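Long-range contact in D-isomer specific 2-hydroxyacid dehydrogenase family protein (Aeromonas salmonicida subsp. salmonicida, PDB 3HG7), which probably acts as an NAD-dependent oxidoreductase of the D-isomer-specific 2-hydroxyacid dehydrogenase family: residues L82-R96 with F300-F312. The protein carries 1 engineered substitution. Sequence-based numbering, arbitrary orientation.
Sequences LDARCRRDYQLTNVR and FIDGQPLDGKIDF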
# COMPACT_ATOMS: atom_id res chain seq x y z
N LEU A 82 14.26 4.75 -8.19
CA LEU A 82 15.46 3.96 -7.92
C LEU A 82 16.10 3.49 -9.23
O LEU A 82 17.15 2.83 -9.22
CB LEU A 82 15.14 2.76 -7.02
CG LEU A 82 14.28 2.99 -5.78
CD1 LEU A 82 13.99 1.67 -5.10
CD2 LEU A 82 14.89 3.99 -4.80
N ASP A 83 15.45 3.84 -10.33
CA ASP A 83 15.97 3.59 -11.67
C ASP A 83 17.41 4.09 -11.74
O ASP A 83 17.72 5.22 -11.34
CB ASP A 83 15.07 4.32 -12.68
CG ASP A 83 15.40 3.99 -14.14
OD1 ASP A 83 16.53 3.57 -14.45
OD2 ASP A 83 14.50 4.20 -14.98
N ALA A 84 18.30 3.22 -12.24
CA ALA A 84 19.72 3.52 -12.37
C ALA A 84 20.01 4.74 -13.25
O ALA A 84 21.06 5.36 -13.14
CB ALA A 84 20.47 2.30 -12.90
N ARG A 85 19.06 5.07 -14.12
CA ARG A 85 19.17 6.23 -15.01
C ARG A 85 18.95 7.56 -14.27
O ARG A 85 19.34 8.61 -14.78
CB ARG A 85 18.17 6.14 -16.17
CG ARG A 85 18.23 4.85 -17.01
CD ARG A 85 17.49 5.03 -18.34
NE ARG A 85 16.66 3.87 -18.68
CZ ARG A 85 15.38 3.72 -18.34
NH1 ARG A 85 14.75 4.66 -17.64
NH2 ARG A 85 14.72 2.63 -18.70
N CYS A 86 18.31 7.51 -13.10
CA CYS A 86 17.98 8.72 -12.33
C CYS A 86 19.10 9.16 -11.39
O CYS A 86 19.85 8.33 -10.84
CB CYS A 86 16.71 8.53 -11.50
SG CYS A 86 15.25 7.94 -12.40
N ARG A 87 19.16 10.47 -11.18
CA ARG A 87 20.08 11.09 -10.25
C ARG A 87 19.84 10.63 -8.81
O ARG A 87 18.73 10.27 -8.43
CB ARG A 87 19.98 12.62 -10.34
CG ARG A 87 18.72 13.23 -9.69
CD ARG A 87 18.49 14.67 -10.17
NE ARG A 87 19.65 15.52 -9.89
CZ ARG A 87 20.03 16.56 -10.63
NH1 ARG A 87 19.37 16.89 -11.74
NH2 ARG A 87 21.11 17.25 -10.27
N ARG A 88 20.90 10.68 -8.02
CA ARG A 88 20.83 10.30 -6.62
C ARG A 88 21.46 11.33 -5.70
O ARG A 88 21.78 11.03 -4.54
CB ARG A 88 21.47 8.92 -6.43
CG ARG A 88 20.54 7.82 -6.87
CD ARG A 88 21.24 6.51 -7.12
NE ARG A 88 20.26 5.46 -7.41
CZ ARG A 88 20.56 4.17 -7.51
NH1 ARG A 88 19.60 3.28 -7.78
NH2 ARG A 88 21.81 3.76 -7.35
N ASP A 89 21.60 12.57 -6.18
CA ASP A 89 22.34 13.60 -5.46
C ASP A 89 21.41 14.50 -4.64
O ASP A 89 21.56 15.73 -4.65
CB ASP A 89 23.18 14.45 -6.43
CG ASP A 89 22.34 15.05 -7.56
OD1 ASP A 89 21.13 14.76 -7.62
OD2 ASP A 89 22.89 15.81 -8.37
N TYR A 90 20.44 13.88 -3.99
CA TYR A 90 19.45 14.53 -3.13
C TYR A 90 18.90 13.52 -2.11
O TYR A 90 19.10 12.30 -2.23
CB TYR A 90 18.30 15.14 -3.98
CG TYR A 90 17.40 14.10 -4.62
CD1 TYR A 90 17.71 13.54 -5.85
CD2 TYR A 90 16.27 13.63 -3.95
CE1 TYR A 90 16.91 12.55 -6.43
CE2 TYR A 90 15.44 12.65 -4.51
CZ TYR A 90 15.78 12.12 -5.76
OH TYR A 90 14.97 11.15 -6.32
N GLN A 91 18.18 14.02 -1.11
CA GLN A 91 17.57 13.16 -0.11
C GLN A 91 16.15 12.87 -0.55
O GLN A 91 15.36 13.79 -0.73
CB GLN A 91 17.51 13.82 1.26
CG GLN A 91 18.87 14.22 1.83
CD GLN A 91 18.82 14.30 3.33
OE1 GLN A 91 18.71 13.28 4.01
NE2 GLN A 91 18.84 15.51 3.85
N LEU A 92 15.83 11.59 -0.70
CA LEU A 92 14.44 11.19 -0.98
C LEU A 92 13.80 10.63 0.29
O LEU A 92 14.39 9.75 0.94
CB LEU A 92 14.41 10.14 -2.08
CG LEU A 92 13.04 9.51 -2.43
CD1 LEU A 92 12.03 10.53 -3.00
CD2 LEU A 92 13.35 8.39 -3.40
N THR A 93 12.61 11.13 0.65
CA THR A 93 11.80 10.49 1.70
C THR A 93 10.44 10.07 1.17
O THR A 93 9.89 10.69 0.26
CB THR A 93 11.57 11.42 2.90
OG1 THR A 93 10.98 12.62 2.42
CG2 THR A 93 12.90 11.76 3.61
N ASN A 94 9.89 9.01 1.73
CA ASN A 94 8.55 8.61 1.33
C ASN A 94 7.61 8.85 2.48
O ASN A 94 7.98 9.54 3.44
CB ASN A 94 8.56 7.16 0.85
CG ASN A 94 8.72 6.17 1.99
OD1 ASN A 94 9.29 6.50 3.04
ND2 ASN A 94 8.23 4.95 1.79
N VAL A 95 6.39 8.29 2.38
CA VAL A 95 5.36 8.43 3.39
C VAL A 95 5.24 7.07 4.09
O VAL A 95 5.05 6.03 3.44
CB VAL A 95 3.97 8.88 2.72
CG1 VAL A 95 2.85 8.78 3.72
CG2 VAL A 95 4.07 10.31 2.25
N ARG A 96 5.44 7.05 5.41
CA ARG A 96 5.21 5.83 6.17
C ARG A 96 4.47 6.05 7.48
O ARG A 96 4.41 7.16 7.99
CB ARG A 96 6.52 5.05 6.36
CG ARG A 96 7.58 5.74 7.20
CD ARG A 96 8.34 4.65 7.94
NE ARG A 96 9.04 5.11 9.14
CZ ARG A 96 8.46 5.42 10.30
NH1 ARG A 96 7.13 5.37 10.44
NH2 ARG A 96 9.22 5.82 11.32
N PHE A 300 15.11 19.01 8.44
CA PHE A 300 15.92 19.39 7.29
C PHE A 300 16.69 20.73 7.42
O PHE A 300 17.89 20.81 7.11
CB PHE A 300 15.01 19.43 6.03
CG PHE A 300 15.71 19.90 4.79
CD1 PHE A 300 16.63 19.10 4.14
CD2 PHE A 300 15.42 21.15 4.25
CE1 PHE A 300 17.29 19.55 2.97
CE2 PHE A 300 16.07 21.61 3.09
CZ PHE A 300 17.01 20.79 2.45
N ILE A 301 16.00 21.77 7.88
CA ILE A 301 16.63 23.09 7.98
C ILE A 301 17.57 23.19 9.18
O ILE A 301 18.36 24.14 9.24
CB ILE A 301 15.60 24.26 8.01
CG1 ILE A 301 14.78 24.21 9.30
CG2 ILE A 301 14.71 24.24 6.73
CD1 ILE A 301 13.79 25.34 9.42
N ASP A 302 17.50 22.21 10.08
CA ASP A 302 18.47 22.08 11.19
C ASP A 302 19.62 21.13 10.85
O ASP A 302 20.49 20.92 11.68
CB ASP A 302 17.78 21.58 12.46
CG ASP A 302 16.88 22.62 13.11
OD1 ASP A 302 16.94 23.82 12.76
OD2 ASP A 302 16.11 22.22 14.02
N GLY A 303 19.62 20.55 9.65
CA GLY A 303 20.63 19.56 9.28
C GLY A 303 20.52 18.19 9.94
O GLY A 303 21.47 17.40 9.90
N GLN A 304 19.37 17.90 10.54
CA GLN A 304 19.14 16.62 11.22
C GLN A 304 18.55 15.51 10.34
O GLN A 304 17.94 15.80 9.29
CB GLN A 304 18.30 16.86 12.49
CG GLN A 304 19.08 17.78 13.46
CD GLN A 304 18.45 17.92 14.83
OE1 GLN A 304 19.15 17.90 15.85
NE2 GLN A 304 17.13 18.07 14.87
N PRO A 305 18.74 14.24 10.74
CA PRO A 305 18.28 13.13 9.88
C PRO A 305 16.79 13.16 9.60
O PRO A 305 15.98 13.40 10.51
CB PRO A 305 18.63 11.87 10.70
CG PRO A 305 19.65 12.29 11.67
CD PRO A 305 19.43 13.74 11.95
N LEU A 306 16.44 12.93 8.33
CA LEU A 306 15.05 12.88 7.91
C LEU A 306 14.42 11.53 8.19
O LEU A 306 15.12 10.50 8.13
CB LEU A 306 14.87 13.24 6.43
CG LEU A 306 15.69 14.44 5.94
CD1 LEU A 306 15.33 14.67 4.49
CD2 LEU A 306 15.27 15.61 6.83
N ASP A 307 13.14 11.56 8.50
CA ASP A 307 12.36 10.33 8.68
C ASP A 307 11.80 9.92 7.32
O ASP A 307 11.50 10.76 6.48
CB ASP A 307 11.22 10.54 9.67
CG ASP A 307 10.52 9.20 10.07
OD1 ASP A 307 11.21 8.18 10.30
OD2 ASP A 307 9.28 9.19 10.15
N GLY A 308 11.70 8.61 7.12
CA GLY A 308 11.18 8.05 5.89
C GLY A 308 12.23 8.10 4.80
O GLY A 308 11.92 8.01 3.62
N LYS A 309 13.49 8.25 5.21
CA LYS A 309 14.56 8.42 4.26
C LYS A 309 14.78 7.13 3.49
O LYS A 309 14.83 6.04 4.08
CB LYS A 309 15.87 8.83 4.97
CG LYS A 309 17.08 8.58 4.13
CD LYS A 309 17.34 9.77 3.25
CE LYS A 309 18.53 10.52 3.79
NZ LYS A 309 19.75 10.31 2.98
N ILE A 310 14.96 7.27 2.19
CA ILE A 310 15.19 6.17 1.28
C ILE A 310 16.68 6.03 0.98
O ILE A 310 17.34 6.99 0.60
CB ILE A 310 14.39 6.36 -0.04
CG1 ILE A 310 12.89 6.45 0.27
CG2 ILE A 310 14.70 5.28 -1.06
CD1 ILE A 310 12.26 5.22 0.93
N ASP A 311 17.21 4.83 1.18
CA ASP A 311 18.60 4.54 0.85
C ASP A 311 18.65 4.09 -0.60
O ASP A 311 18.08 3.06 -0.96
CB ASP A 311 19.14 3.43 1.78
CG ASP A 311 20.60 3.07 1.49
OD1 ASP A 311 21.40 3.96 1.11
OD2 ASP A 311 20.96 1.88 1.66
N PHE A 312 19.31 4.88 -1.45
CA PHE A 312 19.41 4.52 -2.87
C PHE A 312 20.13 3.17 -3.09
O PHE A 312 19.79 2.42 -4.02
CB PHE A 312 20.05 5.67 -3.67
CG PHE A 312 19.10 6.82 -3.95
CD1 PHE A 312 17.90 6.61 -4.63
CD2 PHE A 312 19.40 8.11 -3.53
CE1 PHE A 312 17.02 7.66 -4.90
CE2 PHE A 312 18.53 9.18 -3.80
CZ PHE A 312 17.34 8.95 -4.47
O HOH W 1 18.86 12.50 6.52
O HOH W 2 18.90 16.21 6.67
O HOH W 3 17.71 9.53 -0.32
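Thr93 and Lys309 form a single antiparallel beta bridge, by which the C-terminal tail after helix 286-301 joins strand 91-93, an edge strand of the five-stranded parallel sheet. The chain thus returns from the seven-stranded Rossmann-type sheet to the other alpha/beta domain, probably the substrate domain, as in this family. Thr93 CA and Lys309 CA, a non-hydrogen-bonded pair, lie 4.3 Å apart, flanked by bonds from Ile310 N to Leu92 O (2.8 Å) and from Asn94 N to Gly308 O (2.9 Å). The strand's other edge bonds to strand 70-73.

Apolar contacts centre on Phe312. Arg88 CG lies 3.5 Å from its ring centroid and 17° off the normal, a CH-pi contact; with the chain extended from CG to NE, the guanidinium continues over Phe312 CB. The ring edge meets the face of Tyr90 in a T-shaped pair, planes at 75°. Leu82 CD2 and Leu92 CB meet the ring obliquely, at CD1 and CZ, and Leu92 CD2 packs against Ile310 CB.

Arg96 NH2 makes a long salt bridge of 3.3 Å to Asp307 OD1. Two waters link Gln91 to the tail: one donates to OE1 and accepts from Leu306 N; the other accepts from NE2 and donates to Gln304 O. A third accepts from Leu92 N and donates to Ile310 O at 2.7 Å.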